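Local coordinates for protein endo-1,3-beta-glucanase, family GH16 (Zobellia galactanivorans, PDB 4CRQ) that probably hydrolyses internal beta-1,3-glucosidic bonds of laminarin, through its family GH16 catalytic module, one part of a longer secreted, modular enzyme, at residues A[121-132]-A[144-153]; A[157-168]-A[172-183]. The protein carries 1 engineered substitution. All blocks are in the same frame, centred on the assembly; numbering follows the deposited sequence. Where two conformers were deposited one is given.

How the contacts relate
Both contacts are antiparallel strand pairings, in series along the chain. Both are partly buried, contact 2 slightly more so (8 of 17 touching residues buried, against 6 of 18), with exposed residues such as Y144 and D173. Contact 1 holds strand 127-135 against strand 141-149; contact 2 joins strands 156-163, 167-172 and 175-181. Contact 1 rests on seven backbone bonds, with an arginine on a proline at its loop end. Contact 2 has four and adds two to the D173 carboxylate; D164 and D181 bind within their own loops. The two meet where T128 and V148 pack on V172 and Y144 on V180, and through a probable hydrogen bond from H157 NE2 to D152 O.

Contact 1 (A[121-132]-A[144-153])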
loop_
_atom_site.group_PDB
_atom_site.type_symbol
_atom_site.label_atom_id
_atom_site.label_comp_id
_atom_site.label_asym_id
_atom_site.label_seq_id
_atom_site.Cartn_x
_atom_site.Cartn_y
_atom_site.Cartn_z
ATOM N N ARG A 121 5.266 -4.924 4.113
ATOM C CA ARG A 121 6.022 -6.023 4.700
ATOM C C ARG A 121 7.037 -6.491 3.684
ATOM O O ARG A 121 6.786 -6.386 2.487
ATOM C CB ARG A 121 5.079 -7.181 5.085
ATOM C CG ARG A 121 5.787 -8.351 5.780
ATOM C CD ARG A 121 4.895 -9.556 5.818
ATOM N NE ARG A 121 5.538 -10.677 6.497
ATOM C CZ ARG A 121 5.320 -11.952 6.212
ATOM N NH1 ARG A 121 4.473 -12.294 5.230
ATOM N NH2 ARG A 121 5.959 -12.889 6.915
ATOM N N ILE A 122 8.170 -7.004 4.164
ATOM C CA ILE A 122 9.137 -7.629 3.252
ATOM C C ILE A 122 9.477 -9.056 3.660
ATOM O O ILE A 122 9.508 -9.392 4.873
ATOM C CB ILE A 122 10.457 -6.801 3.107
ATOM C CG1 ILE A 122 11.103 -6.549 4.489
ATOM C CG2 ILE A 122 10.192 -5.510 2.323
ATOM C CD1 ILE A 122 12.557 -6.128 4.429
ATOM N N ASN A 123 9.729 -9.875 2.639
ATOM C CA ASN A 123 10.345 -11.208 2.822
ATOM C C ASN A 123 9.525 -12.067 3.787
ATOM O O ASN A 123 8.324 -12.172 3.589
ATOM C CB ASN A 123 11.833 -11.055 3.234
ATOM C CG ASN A 123 12.623 -10.217 2.244
ATOM O OD1 ASN A 123 12.365 -10.268 1.036
ATOM N ND2 ASN A 123 13.585 -9.446 2.741
ATOM N N ASN A 124 10.145 -12.676 4.801
ATOM C CA ASN A 124 9.418 -13.490 5.790
ATOM C C ASN A 124 9.310 -12.808 7.152
ATOM O O ASN A 124 9.081 -13.492 8.169
ATOM C CB ASN A 124 10.117 -14.865 5.959
ATOM C CG ASN A 124 10.047 -15.726 4.716
ATOM O OD1 ASN A 124 8.966 -16.103 4.282
ATOM N ND2 ASN A 124 11.204 -16.046 4.139
ATOM N N ALA A 125 9.467 -11.474 7.181
ATOM C CA ALA A 125 9.520 -10.714 8.452
ATOM C C ALA A 125 8.258 -10.935 9.299
ATOM O O ALA A 125 7.141 -10.969 8.768
ATOM C CB ALA A 125 9.744 -9.221 8.205
ATOM N N LEU A 126 8.424 -11.106 10.606
ATOM C CA LEU A 126 7.231 -11.291 11.454
ATOM C C LEU A 126 6.787 -9.940 12.057
ATOM O O LEU A 126 6.478 -9.804 13.235
ATOM C CB LEU A 126 7.415 -12.445 12.471
ATOM C CG LEU A 126 7.550 -13.874 11.883
ATOM C CD1 LEU A 126 7.709 -14.863 13.021
ATOM C CD2 LEU A 126 6.390 -14.289 10.953
ATOM N N GLN A 127 6.759 -8.950 11.185
ATOM C CA GLN A 127 6.366 -7.597 11.513
ATOM C C GLN A 127 5.944 -6.875 10.257
ATOM O O GLN A 127 6.322 -7.256 9.135
ATOM C CB GLN A 127 7.518 -6.840 12.154
ATOM C CG GLN A 127 8.786 -6.862 11.329
ATOM C CD GLN A 127 9.989 -6.357 12.069
ATOM O OE1 GLN A 127 9.964 -6.119 13.282
ATOM N NE2 GLN A 127 11.071 -6.190 11.335
ATOM N N THR A 128 5.160 -5.827 10.451
ATOM C CA THR A 128 4.718 -5.004 9.331
ATOM C C THR A 128 5.042 -3.564 9.693
ATOM O O THR A 128 5.273 -3.255 10.873
ATOM C CB THR A 128 3.214 -5.166 9.028
ATOM O OG1 THR A 128 2.442 -4.786 10.184
ATOM C CG2 THR A 128 2.860 -6.628 8.598
ATOM N N HIS A 129 5.046 -2.697 8.682
ATOM C CA HIS A 129 5.421 -1.293 8.844
ATOM C C HIS A 129 4.341 -0.317 8.474
ATOM O O HIS A 129 3.429 -0.657 7.728
ATOM C CB HIS A 129 6.650 -1.018 8.008
ATOM C CG HIS A 129 7.872 -1.831 8.409
ATOM N ND1 HIS A 129 8.923 -1.285 9.028
ATOM C CD2 HIS A 129 8.168 -3.195 8.255
ATOM C CE1 HIS A 129 9.866 -2.242 9.258
ATOM N NE2 HIS A 129 9.396 -3.408 8.787
ATOM N N GLY A 130 4.479 0.900 9.012
ATOM C CA GLY A 130 3.609 2.049 8.778
ATOM C C GLY A 130 4.528 3.240 8.667
ATOM O O GLY A 130 5.314 3.496 9.584
ATOM N N THR A 131 4.430 3.975 7.555
ATOM C CA THR A 131 5.386 5.034 7.248
ATOM C C THR A 131 4.726 6.185 6.491
ATOM O O THR A 131 3.706 5.981 5.811
ATOM C CB THR A 131 6.537 4.433 6.349
ATOM O OG1 THR A 131 6.853 3.084 6.758
ATOM C CG2 THR A 131 7.848 5.281 6.336
ATOM N N ILE A 132 5.280 7.395 6.630
ATOM C CA ILE A 132 4.948 8.507 5.723
ATOM C C ILE A 132 6.230 8.930 4.984
ATOM O O ILE A 132 7.343 8.815 5.538
ATOM C CB ILE A 132 4.269 9.753 6.376
ATOM C CG1 ILE A 132 5.058 10.278 7.601
ATOM C CG2 ILE A 132 2.805 9.427 6.688
ATOM C CD1 ILE A 132 4.705 11.701 7.969
ATOM N N TYR A 144 9.287 8.904 7.872
ATOM C CA TYR A 144 9.051 8.633 9.283
ATOM C C TYR A 144 8.227 7.364 9.371
ATOM O O TYR A 144 7.116 7.312 8.843
ATOM C CB TYR A 144 8.315 9.790 9.974
ATOM C CG TYR A 144 8.337 9.648 11.471
ATOM C CD1 TYR A 144 7.429 8.797 12.140
ATOM C CD2 TYR A 144 9.282 10.353 12.242
ATOM C CE1 TYR A 144 7.461 8.662 13.528
ATOM C CE2 TYR A 144 9.309 10.213 13.631
ATOM C CZ TYR A 144 8.377 9.354 14.241
ATOM O OH TYR A 144 8.399 9.220 15.608
ATOM N N GLY A 145 8.763 6.349 10.034
ATOM C CA GLY A 145 8.051 5.081 10.128
ATOM C C GLY A 145 8.349 4.302 11.383
ATOM O O GLY A 145 9.278 4.642 12.150
ATOM N N ASP A 146 7.560 3.252 11.592
ATOM C CA ASP A 146 7.784 2.318 12.696
ATOM C C ASP A 146 7.205 0.948 12.282
ATOM O O ASP A 146 6.561 0.809 11.210
ATOM C CB ASP A 146 7.189 2.876 14.020
ATOM C CG ASP A 146 7.957 2.449 15.250
ATOM O OD1 ASP A 146 8.579 1.372 15.233
ATOM O OD2 ASP A 146 7.945 3.199 16.256
ATOM N N ASP A 147 7.420 -0.058 13.115
ATOM C CA ASP A 147 6.908 -1.396 12.817
ATOM C C ASP A 147 6.284 -2.011 14.043
ATOM O O ASP A 147 6.420 -1.482 15.146
ATOM C CB ASP A 147 7.990 -2.309 12.172
ATOM C CG ASP A 147 9.299 -2.411 12.975
ATOM O OD1 ASP A 147 9.354 -2.077 14.172
ATOM O OD2 ASP A 147 10.305 -2.852 12.380
ATOM N N VAL A 148 5.589 -3.123 13.845
ATOM C CA VAL A 148 4.938 -3.844 14.926
ATOM C C VAL A 148 5.046 -5.333 14.622
ATOM O O VAL A 148 4.945 -5.745 13.451
ATOM C CB VAL A 148 3.446 -3.400 15.125
ATOM C CG1 VAL A 148 2.555 -3.644 13.886
ATOM C CG2 VAL A 148 2.840 -4.036 16.382
ATOM N N GLY A 149 5.237 -6.140 15.661
ATOM C CA GLY A 149 5.284 -7.592 15.496
ATOM C C GLY A 149 3.909 -8.124 15.098
ATOM O O GLY A 149 2.895 -7.706 15.660
ATOM N N VAL A 150 3.879 -9.025 14.119
ATOM C CA VAL A 150 2.650 -9.698 13.678
ATOM C C VAL A 150 3.045 -11.183 13.658
ATOM O O VAL A 150 3.824 -11.576 12.765
ATOM C CB VAL A 150 2.141 -9.170 12.305
ATOM C CG1 VAL A 150 0.911 -9.952 11.830
ATOM C CG2 VAL A 150 1.842 -7.670 12.350
ATOM N N SER A 151 2.522 -11.997 14.599
ATOM C CA SER A 151 2.899 -13.427 14.764
ATOM C C SER A 151 2.743 -14.305 13.507
ATOM O O SER A 151 3.655 -15.080 13.138
ATOM C CB SER A 151 2.116 -14.079 15.928
ATOM O OG SER A 151 2.164 -13.321 17.128
ATOM N N ASP A 152 1.574 -14.204 12.873
ATOM C CA ASP A 152 1.292 -14.964 11.673
ATOM C C ASP A 152 0.654 -14.046 10.632
ATOM O O ASP A 152 -0.602 -13.933 10.569
ATOM C CB ASP A 152 0.378 -16.167 11.924
ATOM C CG ASP A 152 0.312 -17.120 10.701
ATOM O OD1 ASP A 152 0.770 -16.770 9.566
ATOM O OD2 ASP A 152 -0.213 -18.238 10.875
ATOM N N PRO A 153 1.482 -13.400 9.782
ATOM C CA PRO A 153 0.912 -12.480 8.780
ATOM C C PRO A 153 0.126 -13.210 7.704
ATOM O O PRO A 153 -0.593 -12.569 6.925
ATOM C CB PRO A 153 2.146 -11.824 8.174
ATOM C CG PRO A 153 3.153 -11.907 9.227
ATOM C CD PRO A 153 2.954 -13.296 9.813
#
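Strands 127-132 and 144-149 form an antiparallel pairing within a beta hairpin of the GH16 domain, extended by a loop contact between R121, L126 and P153. Their axes run at 152° and come within 4.6 Å. Paired bonds join T128 with V148, G130 with D146 and I132 with Y144; beyond them V150 N reaches L126 O at 2.9 Å, from above the carbonyl plane. On the non-hydrogen-bonded pair H129-D147, D147 CB lies over the face of the H129 ring, 3.5 Å from its centroid, a CH-pi contact; W208 meets this ring edge-to-face.

At the loop end, P153 CG sits over the centre of the R121 guanidinium, 3.7 Å from CZ. R121 holds CG anti to the backbone N (chi1 -177°), extended from CG to NE. This brings NE (2.8 Å) and NH2 (2.9 Å) side-on to A125 O, nearly in the guanidinium plane, while NH1 bonds S90 OG. A leucine in its place would probably leave A125 O without these two donors and P153 CG without the guanidinium face it rests on. L126 CD2 adds an apolar contact to P153 CD at 3.8 Å. The ladder is that of a hairpin in the GH16 beta-jelly roll.

Contact 2 (A[157-168]-A[172-183]); sequences HIYSVEWDANSI and VDGQQFNEVDIS
V172 begins the second segment beside Y159, its antiparallel non-hydrogen-bonded partner: V172 CG2 lies 3.6 Å from Y159 CD1, the valine methyl running alongside the phenol ring. D173 then spreads its carboxylate over two donors. Its OD2 takes a nearly straight bond from H157 ND1 (2.7 Å, 175°), and its OD1 accepts from I158 N at 2.9 Å. OD2 lies in the plane of the H157 ring; both donors meet the carboxylate on its syn side but tilted from its plane. D173 N returns a bond to I158 O, so three bonds fix this residue. The type I' turn V172-Q175 links strands 167-172 and 175-181, a tight hairpin of the GH16 beta-jelly roll, and water 1 bridges G174 N, I158 O and S160 OG.

Further on, V180 pairs with I168 through two backbone bonds, and its CG2 touches I168 CB at 3.8 Å. D181 OD1 accepts from S183 N, closing an Asx turn, and S183 OG adds a second bond on its syn lone pair. I182 N binds N166 O, while chi1 of 62° sets CG1 between the backbone N and carbonyl carbon, carrying CD1 to 3.9 Å from W163 NE1 at the indole edge; that NE1 donates to F192 O. At S183 the serine methylene CB makes a close van der Waals approach to N166 OD1, 3.2 Å away.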
loop_
_atom_site.group_PDB
_atom_site.type_symbol
_atom_site.label_atom_id
_atom_site.label_comp_id
_atom_site.label_asym_id
_atom_site.label_seq_id
_atom_site.Cartn_x
_atom_site.Cartn_y
_atom_site.Cartn_z
ATOM N N HIS A 157 -5.460 -10.029 9.128
ATOM C CA HIS A 157 -5.326 -8.967 10.124
ATOM C C HIS A 157 -5.964 -7.719 9.588
ATOM O O HIS A 157 -6.125 -7.576 8.364
ATOM C CB HIS A 157 -3.867 -8.708 10.469
ATOM C CG HIS A 157 -3.197 -9.891 11.126
ATOM N ND1 HIS A 157 -3.251 -10.111 12.465
ATOM C CD2 HIS A 157 -2.467 -10.944 10.585
ATOM C CE1 HIS A 157 -2.572 -11.251 12.757
ATOM N NE2 HIS A 157 -2.098 -11.757 11.616
ATOM N N ILE A 158 -6.318 -6.800 10.477
ATOM C CA ILE A 158 -6.864 -5.498 10.070
ATOM C C ILE A 158 -5.717 -4.479 10.099
ATOM O O ILE A 158 -5.085 -4.278 11.151
ATOM C CB ILE A 158 -7.981 -5.010 11.015
ATOM C CG1 ILE A 158 -9.042 -6.122 11.267
ATOM C CG2 ILE A 158 -8.584 -3.689 10.496
ATOM C CD1 ILE A 158 -9.800 -6.660 10.046
ATOM N N TYR A 159 -5.453 -3.838 8.949
ATOM C CA TYR A 159 -4.415 -2.799 8.876
ATOM C C TYR A 159 -5.104 -1.473 8.658
ATOM O O TYR A 159 -5.893 -1.359 7.705
ATOM C CB TYR A 159 -3.469 -3.089 7.728
ATOM C CG TYR A 159 -2.757 -4.413 7.919
ATOM C CD1 TYR A 159 -1.628 -4.495 8.757
ATOM C CD2 TYR A 159 -3.216 -5.595 7.283
ATOM C CE1 TYR A 159 -0.978 -5.699 8.949
ATOM C CE2 TYR A 159 -2.551 -6.821 7.471
ATOM C CZ TYR A 159 -1.425 -6.871 8.306
ATOM O OH TYR A 159 -0.715 -8.037 8.534
ATOM N N SER A 160 -4.843 -0.458 9.505
ATOM C CA SER A 160 -5.553 0.808 9.331
ATOM C C SER A 160 -4.699 1.995 9.738
ATOM O O SER A 160 -3.710 1.845 10.474
ATOM C CB SER A 160 -6.854 0.798 10.167
ATOM O OG SER A 160 -6.535 0.750 11.550
ATOM N N VAL A 161 -5.104 3.164 9.254
ATOM C CA VAL A 161 -4.609 4.425 9.764
ATOM C C VAL A 161 -5.791 5.276 10.138
ATOM O O VAL A 161 -6.816 5.208 9.445
ATOM C CB VAL A 161 -3.715 5.226 8.769
ATOM C CG1 VAL A 161 -2.373 4.548 8.612
ATOM C CG2 VAL A 161 -4.437 5.500 7.427
ATOM N N GLU A 162 -5.668 6.051 11.209
ATOM C CA GLU A 162 -6.632 7.124 11.508
ATOM C C GLU A 162 -5.902 8.429 11.207
ATOM O O GLU A 162 -4.858 8.720 11.808
ATOM C CB GLU A 162 -7.116 7.103 12.944
ATOM C CG GLU A 162 -8.098 5.993 13.232
ATOM C CD GLU A 162 -8.504 5.899 14.693
ATOM O OE1 GLU A 162 -8.005 6.661 15.560
ATOM O OE2 GLU A 162 -9.339 5.028 14.978
ATOM N N TRP A 163 -6.457 9.197 10.273
ATOM C CA TRP A 163 -5.858 10.417 9.778
ATOM C C TRP A 163 -6.786 11.578 9.977
ATOM O O TRP A 163 -7.877 11.543 9.457
ATOM C CB TRP A 163 -5.538 10.156 8.309
ATOM C CG TRP A 163 -5.164 11.313 7.418
ATOM C CD1 TRP A 163 -4.458 12.482 7.745
ATOM C CD2 TRP A 163 -5.448 11.418 5.999
ATOM N NE1 TRP A 163 -4.303 13.286 6.643
ATOM C CE2 TRP A 163 -4.880 12.704 5.553
ATOM C CE3 TRP A 163 -6.104 10.599 5.067
ATOM C CZ2 TRP A 163 -4.978 13.133 4.230
ATOM C CZ3 TRP A 163 -6.200 11.047 3.736
ATOM C CH2 TRP A 163 -5.646 12.290 3.330
ATOM N N ASP A 164 -6.371 12.588 10.743
ATOM C CA ASP A 164 -7.168 13.817 10.904
ATOM C C ASP A 164 -6.271 15.023 10.578
ATOM O O ASP A 164 -5.118 14.856 10.133
ATOM C CB ASP A 164 -7.798 13.895 12.304
ATOM C CG ASP A 164 -6.785 13.936 13.424
ATOM O OD1 ASP A 164 -5.632 14.391 13.276
ATOM O OD2 ASP A 164 -7.211 13.473 14.486
ATOM N N ALA A 165 -6.781 16.231 10.804
ATOM C CA ALA A 165 -6.007 17.445 10.530
ATOM C C ALA A 165 -4.703 17.552 11.357
ATOM O O ALA A 165 -3.761 18.233 10.951
ATOM C CB ALA A 165 -6.882 18.673 10.743
ATOM N N ASN A 166 -4.651 16.869 12.500
ATOM C CA ASN A 166 -3.520 16.986 13.447
ATOM C C ASN A 166 -2.541 15.823 13.527
ATOM O O ASN A 166 -1.397 16.015 13.966
ATOM C CB ASN A 166 -4.068 17.250 14.858
ATOM C CG ASN A 166 -4.771 18.581 14.964
ATOM O OD1 ASN A 166 -4.302 19.590 14.434
ATOM N ND2 ASN A 166 -5.906 18.594 15.646
ATOM N N SER A 167 -2.961 14.627 13.117
ATOM C CA SER A 167 -2.096 13.458 13.256
ATOM C C SER A 167 -2.453 12.337 12.311
ATOM O O SER A 167 -3.545 12.334 11.745
ATOM C CB SER A 167 -2.198 12.907 14.696
ATOM O OG SER A 167 -3.520 12.454 14.965
ATOM N N ILE A 168 -1.528 11.394 12.139
ATOM C CA ILE A 168 -1.837 10.106 11.479
ATOM C C ILE A 168 -1.423 9.085 12.528
ATOM O O ILE A 168 -0.315 9.179 13.092
ATOM C CB ILE A 168 -1.111 9.888 10.140
ATOM C CG1 ILE A 168 -1.516 10.984 9.146
ATOM C CG2 ILE A 168 -1.385 8.484 9.563
ATOM C CD1 ILE A 168 -0.606 11.138 7.937
ATOM N N VAL A 172 -2.575 -2.171 13.845
ATOM C CA VAL A 172 -2.738 -3.529 13.328
ATOM C C VAL A 172 -3.666 -4.126 14.349
ATOM O O VAL A 172 -3.353 -4.074 15.559
ATOM C CB VAL A 172 -1.440 -4.361 13.169
ATOM C CG1 VAL A 172 -1.779 -5.822 12.805
ATOM C CG2 VAL A 172 -0.546 -3.740 12.115
ATOM N N ASP A 173 -4.809 -4.651 13.872
ATOM C CA ASP A 173 -5.814 -5.262 14.747
ATOM C C ASP A 173 -6.180 -4.323 15.918
ATOM O O ASP A 173 -6.407 -4.777 17.062
ATOM C CB ASP A 173 -5.292 -6.624 15.261
ATOM C CG ASP A 173 -5.240 -7.708 14.176
ATOM O OD1 ASP A 173 -6.014 -7.648 13.181
ATOM O OD2 ASP A 173 -4.416 -8.635 14.337
ATOM N N GLY A 174 -6.233 -3.012 15.650
ATOM C CA GLY A 174 -6.568 -2.027 16.673
ATOM C C GLY A 174 -5.468 -1.598 17.610
ATOM O O GLY A 174 -5.710 -0.736 18.457
ATOM N N GLN A 175 -4.274 -2.169 17.467
ATOM C CA GLN A 175 -3.154 -1.826 18.331
ATOM C C GLN A 175 -2.337 -0.727 17.662
ATOM O O GLN A 175 -1.784 -0.948 16.576
ATOM C CB GLN A 175 -2.293 -3.060 18.619
ATOM C CG GLN A 175 -1.024 -2.769 19.410
ATOM C CD GLN A 175 -0.251 -4.026 19.725
ATOM O OE1 GLN A 175 -0.805 -4.995 20.256
ATOM N NE2 GLN A 175 1.033 -4.025 19.407
ATOM N N GLN A 176 -2.259 0.436 18.308
ATOM C CA GLN A 176 -1.497 1.540 17.757
ATOM C C GLN A 176 0.006 1.251 17.844
ATOM O O GLN A 176 0.464 0.761 18.878
ATOM C CB GLN A 176 -1.879 2.844 18.466
ATOM C CG GLN A 176 -1.293 4.088 17.840
ATOM C CD GLN A 176 -1.724 5.363 18.533
ATOM O OE1 GLN A 176 -2.867 5.497 18.980
ATOM N NE2 GLN A 176 -0.808 6.319 18.613
ATOM N N PHE A 177 0.753 1.544 16.774
ATOM C CA PHE A 177 2.205 1.311 16.773
ATOM C C PHE A 177 3.018 2.462 16.193
ATOM O O PHE A 177 4.258 2.402 16.198
ATOM C CB PHE A 177 2.537 -0.019 16.068
ATOM C CG PHE A 177 2.322 -0.014 14.578
ATOM C CD1 PHE A 177 1.056 -0.344 14.019
ATOM C CD2 PHE A 177 3.393 0.298 13.704
ATOM C CE1 PHE A 177 0.875 -0.346 12.625
ATOM C CE2 PHE A 177 3.212 0.299 12.313
ATOM C CZ PHE A 177 1.948 -0.028 11.777
ATOM N N ASN A 178 2.325 3.488 15.687
ATOM C CA ASN A 178 2.985 4.662 15.146
ATOM C C ASN A 178 2.039 5.841 15.135
ATOM O O ASN A 178 0.824 5.658 14.964
ATOM C CB ASN A 178 3.537 4.370 13.732
ATOM C CG ASN A 178 4.669 5.300 13.316
ATOM O OD1 ASN A 178 5.347 5.920 14.150
ATOM N ND2 ASN A 178 4.893 5.390 12.004
ATOM N N GLU A 179 2.615 7.028 15.336
ATOM C CA GLU A 179 1.891 8.285 15.294
ATOM C C GLU A 179 2.854 9.349 14.785
ATOM O O GLU A 179 4.045 9.340 15.155
ATOM C CB GLU A 179 1.314 8.659 16.679
ATOM C CG GLU A 179 0.349 9.847 16.671
ATOM C CD GLU A 179 -0.304 10.141 18.017
ATOM O OE1 GLU A 179 -0.291 9.271 18.916
ATOM O OE2 GLU A 179 -0.839 11.260 18.173
ATOM N N VAL A 180 2.331 10.237 13.949
ATOM C CA VAL A 180 3.054 11.407 13.454
ATOM C C VAL A 180 2.151 12.619 13.669
ATOM O O VAL A 180 0.934 12.563 13.450
ATOM C CB VAL A 180 3.533 11.346 11.967
ATOM C CG1 VAL A 180 4.631 10.333 11.801
ATOM C CG2 VAL A 180 2.403 11.075 10.974
ATOM N N ASP A 181 2.777 13.699 14.114
ATOM C CA ASP A 181 2.133 14.969 14.283
ATOM C C ASP A 181 2.201 15.673 12.914
ATOM O O ASP A 181 3.275 15.786 12.300
ATOM C CB ASP A 181 2.832 15.717 15.432
ATOM C CG ASP A 181 2.388 17.172 15.598
ATOM O OD1 ASP A 181 1.316 17.587 15.096
ATOM O OD2 ASP A 181 3.143 17.919 16.268
ATOM N N ILE A 182 1.044 16.116 12.432
ATOM C CA ILE A 182 0.967 16.894 11.179
ATOM C C ILE A 182 0.299 18.271 11.413
ATOM O O ILE A 182 0.115 19.023 10.455
ATOM C CB ILE A 182 0.308 16.110 9.977
ATOM C CG1 ILE A 182 -1.161 15.721 10.258
ATOM C CG2 ILE A 182 1.162 14.900 9.561
ATOM C CD1 ILE A 182 -1.986 15.381 9.021
ATOM N N SER A 183 -0.056 18.597 12.666
ATOM C CA SER A 183 -0.777 19.857 12.982
ATOM C C SER A 183 -0.039 21.092 12.441
ATOM O O SER A 183 1.186 21.238 12.620
ATOM C CB SER A 183 -1.085 20.003 14.476
ATOM O OG SER A 183 0.093 19.969 15.246
HETATM O O HOH W 1 -6.537 -1.959 12.794
#